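Local coordinates for putative xanthine dehydrogenase YAGS fad-binding subunit (Escherichia coli, PDB 5G5G), which probably serves as the molybdenum-binding subunit of a periplasmic aldehyde oxidase, oxidising aldehydes at a molybdenum centre held by pterin cytosine dinucleotide, at residues R350-M359 with G691-A700. Sequence-based numbering, arbitrary orientation.
Sequences RAPGEAPGLM and GELGLCGVSA. With MCN (pterin cytosine dinucleotide), chain Y; MOS (dioxothiomolybdenum(VI) ion), chain Z.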
# COMPACT_ATOMS: atom_id res chain seq x y z
N ARG C 350 11.97 -1.79 -2.75
CA ARG C 350 12.60 -0.42 -2.81
C ARG C 350 13.82 -0.30 -1.90
O ARG C 350 13.70 -0.37 -0.68
CB ARG C 350 11.56 0.62 -2.48
CG ARG C 350 11.97 2.04 -2.90
CD ARG C 350 10.79 2.95 -2.66
NE ARG C 350 10.96 4.25 -3.27
CZ ARG C 350 9.99 5.14 -3.52
NH1 ARG C 350 8.76 4.91 -3.13
NH2 ARG C 350 10.27 6.30 -4.10
N ALA C 351 14.98 -0.12 -2.52
CA ALA C 351 16.31 -0.07 -1.85
C ALA C 351 16.61 -1.38 -1.11
O ALA C 351 16.88 -1.41 0.10
CB ALA C 351 16.43 1.14 -0.91
N PRO C 352 16.67 -2.48 -1.86
CA PRO C 352 17.02 -3.75 -1.24
C PRO C 352 18.39 -3.63 -0.58
O PRO C 352 19.32 -3.03 -1.17
CB PRO C 352 17.10 -4.74 -2.41
CG PRO C 352 16.99 -3.92 -3.63
CD PRO C 352 16.45 -2.60 -3.30
N GLY C 353 18.44 -4.14 0.64
CA GLY C 353 19.66 -4.10 1.43
C GLY C 353 19.82 -2.79 2.18
O GLY C 353 19.88 -2.80 3.42
N GLU C 354 19.92 -1.64 1.48
CA GLU C 354 20.11 -0.38 2.19
C GLU C 354 18.93 -0.00 3.05
O GLU C 354 19.10 0.52 4.15
CB GLU C 354 20.44 0.78 1.22
CG GLU C 354 21.93 0.94 0.99
CD GLU C 354 22.52 -0.02 0.00
OE1 GLU C 354 21.81 -0.80 -0.66
OE2 GLU C 354 23.76 0.01 -0.11
N ALA C 355 17.71 -0.28 2.62
CA ALA C 355 16.58 0.15 3.48
C ALA C 355 16.70 -0.51 4.89
O ALA C 355 16.77 0.18 5.90
CB ALA C 355 15.24 -0.11 2.81
N PRO C 356 16.77 -1.85 4.99
CA PRO C 356 16.91 -2.45 6.32
C PRO C 356 18.28 -2.26 6.94
O PRO C 356 18.39 -2.12 8.19
CB PRO C 356 16.56 -3.94 6.09
CG PRO C 356 16.93 -4.18 4.64
CD PRO C 356 16.58 -2.90 3.94
N GLY C 357 19.33 -2.18 6.14
CA GLY C 357 20.67 -1.96 6.70
C GLY C 357 20.76 -0.65 7.42
O GLY C 357 21.33 -0.58 8.51
N LEU C 358 20.27 0.43 6.80
CA LEU C 358 20.24 1.75 7.45
C LEU C 358 19.23 1.81 8.56
O LEU C 358 19.43 2.58 9.51
CB LEU C 358 19.97 2.86 6.42
CG LEU C 358 21.12 3.03 5.41
CD1 LEU C 358 20.62 3.77 4.19
CD2 LEU C 358 22.25 3.81 6.05
N MET C 359 18.17 1.01 8.49
CA MET C 359 17.22 0.95 9.63
C MET C 359 17.96 0.51 10.93
O MET C 359 17.64 1.01 12.01
CB MET C 359 16.07 0.01 9.36
CG MET C 359 15.00 0.61 8.46
SD MET C 359 13.81 -0.54 7.78
CE MET C 359 12.67 -0.66 9.13
N GLY C 691 15.11 7.55 -6.70
CA GLY C 691 13.90 6.83 -6.29
C GLY C 691 14.03 5.83 -5.15
O GLY C 691 13.03 5.57 -4.47
N GLU C 692 15.24 5.28 -4.96
CA GLU C 692 15.55 4.42 -3.83
C GLU C 692 16.21 5.16 -2.68
O GLU C 692 15.87 4.93 -1.52
CB GLU C 692 16.35 3.20 -4.29
CG GLU C 692 15.62 2.28 -5.26
CD GLU C 692 16.44 1.03 -5.60
OE1 GLU C 692 17.56 1.15 -6.12
OE2 GLU C 692 15.92 -0.07 -5.28
N LEU C 693 17.11 6.08 -3.02
CA LEU C 693 17.78 6.96 -2.05
C LEU C 693 16.77 7.58 -1.09
O LEU C 693 16.99 7.65 0.11
CB LEU C 693 18.55 8.06 -2.79
CG LEU C 693 19.11 9.13 -1.83
CD1 LEU C 693 20.20 8.57 -0.91
CD2 LEU C 693 19.60 10.29 -2.68
N GLY C 694 15.63 8.00 -1.64
CA GLY C 694 14.65 8.70 -0.84
C GLY C 694 14.20 7.96 0.36
O GLY C 694 13.75 8.59 1.33
N LEU C 695 14.14 6.63 0.26
CA LEU C 695 13.74 5.79 1.38
C LEU C 695 14.83 5.53 2.44
O LEU C 695 14.56 5.27 3.59
CB LEU C 695 13.27 4.43 0.82
CG LEU C 695 12.81 3.38 1.78
CD1 LEU C 695 11.64 3.88 2.59
CD2 LEU C 695 12.38 2.10 1.06
N CYS C 696 16.07 5.54 1.99
CA CYS C 696 17.23 5.15 2.76
C CYS C 696 17.46 6.07 3.92
O CYS C 696 17.66 7.29 3.73
CB CYS C 696 18.43 5.16 1.86
SG CYS C 696 18.34 3.86 0.55
N GLY C 697 17.42 5.51 5.14
CA GLY C 697 17.55 6.30 6.35
C GLY C 697 16.28 6.88 6.97
O GLY C 697 16.30 7.30 8.12
N VAL C 698 15.16 6.85 6.26
CA VAL C 698 13.95 7.48 6.76
C VAL C 698 13.47 6.83 8.06
O VAL C 698 13.15 7.51 9.04
CB VAL C 698 12.79 7.45 5.71
CG1 VAL C 698 11.47 7.89 6.33
CG2 VAL C 698 13.14 8.35 4.50
N SER C 699 13.37 5.51 8.04
CA SER C 699 12.78 4.80 9.16
C SER C 699 13.63 5.00 10.43
O SER C 699 13.10 5.13 11.53
CB SER C 699 12.64 3.31 8.85
OG SER C 699 11.77 3.16 7.74
N ALA C 700 14.95 4.99 10.26
CA ALA C 700 15.78 5.20 11.45
C ALA C 700 15.67 6.63 11.96
O ALA C 700 15.76 6.86 13.17
CB ALA C 700 17.23 4.90 11.19
N1 MCN Y . 14.61 11.83 -11.20
C2 MCN Y . 14.87 13.21 -11.64
N3 MCN Y . 16.40 13.31 -11.61
C4 MCN Y . 17.35 12.49 -11.19
C5 MCN Y . 16.83 11.11 -10.91
C6 MCN Y . 15.55 10.89 -10.86
O2 MCN Y . 14.17 14.02 -11.96
N4 MCN Y . 18.61 12.71 -11.09
C1' MCN Y . 13.19 11.61 -10.98
C2D MCN Y . 12.41 11.43 -12.33
O2' MCN Y . 11.04 11.82 -12.16
C3' MCN Y . 12.55 10.00 -12.47
C4D MCN Y . 12.39 9.26 -11.06
O4D MCN Y . 12.99 10.39 -10.26
O3' MCN Y . 11.63 9.28 -13.37
C5' MCN Y . 13.07 8.08 -10.68
O5' MCN Y . 14.29 7.89 -11.37
PA MCN Y . 15.31 6.88 -10.79
O1A MCN Y . 16.35 6.62 -11.88
O2A MCN Y . 15.72 7.29 -9.42
O3A MCN Y . 14.41 5.46 -10.60
PB MCN Y . 14.13 4.44 -11.77
O1B MCN Y . 15.21 3.45 -11.86
O2B MCN Y . 13.72 5.19 -13.00
O3B MCN Y . 12.79 3.83 -11.21
C10 MCN Y . 12.86 2.71 -10.23
C9' MCN Y . 12.64 3.12 -8.82
C8' MCN Y . 12.90 1.81 -7.90
S8' MCN Y . 14.22 0.82 -8.18
C7' MCN Y . 11.97 1.51 -7.13
S7' MCN Y . 11.99 -0.01 -6.19
C6' MCN Y . 10.85 2.51 -6.72
C7 MCN Y . 11.27 3.91 -7.36
O9' MCN Y . 11.51 3.83 -8.70
N5' MCN Y . 9.62 1.98 -7.51
C4A MCN Y . 8.44 2.90 -7.68
N8' MCN Y . 10.11 4.82 -7.21
C4B MCN Y . 8.88 4.40 -7.55
N1' MCN Y . 7.84 5.33 -7.55
C2' MCN Y . 6.59 5.06 -8.11
N2' MCN Y . 5.65 5.88 -8.10
N3' MCN Y . 6.28 3.73 -8.19
C4' MCN Y . 7.10 2.61 -8.22
O4' MCN Y . 6.92 1.39 -8.36
MO MOS Z . 13.67 -1.23 -7.19
S MOS Z . 13.76 -2.82 -5.51
O1 MOS Z . 12.72 -2.22 -8.34
O2 MOS Z . 15.62 -1.93 -7.47
O HOH W 1 16.38 2.91 5.80
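Residues 350-359 and 691-700 run alongside each other in the same sense, from A351 beside E692 to M359 beside A700, whose CA atoms lie 4.8 Å apart. The R350 side chain, with CG anti to the backbone N (chi1 -163°) and extended to NE, brings its guanidinium edge-on to the carbonyl of G691. NE (2.7 Å) and NH2 both donate to G691 O within the guanidinium plane, while N8' of the pterin lies over one face, nearer its border than its middle. Replacing R350 by alanine is likely to leave G691 O without both of these donors and to open a gap beside the pterin. A351 N donates to E692 OE2 at 2.9 Å, approaching from outside the plane of the carboxylate, and OE1 pairs with R440, which also binds E354. Farther along, C696 SG packs on A351 CB (3.6 Å), L358 CD1 presses tightly on C696 CB (3.5 Å), and M359 CG lies on S699 CB. A water bridges A355 O and G697 N. The backbone of G691 thus holds the cofactor's phosphate through its N (2.8 Å to MCN O2A) and R350 through its O, while E692, its OE2 2.9 Å from MOS O2, is held by backbone and arginine at the molybdenum pocket.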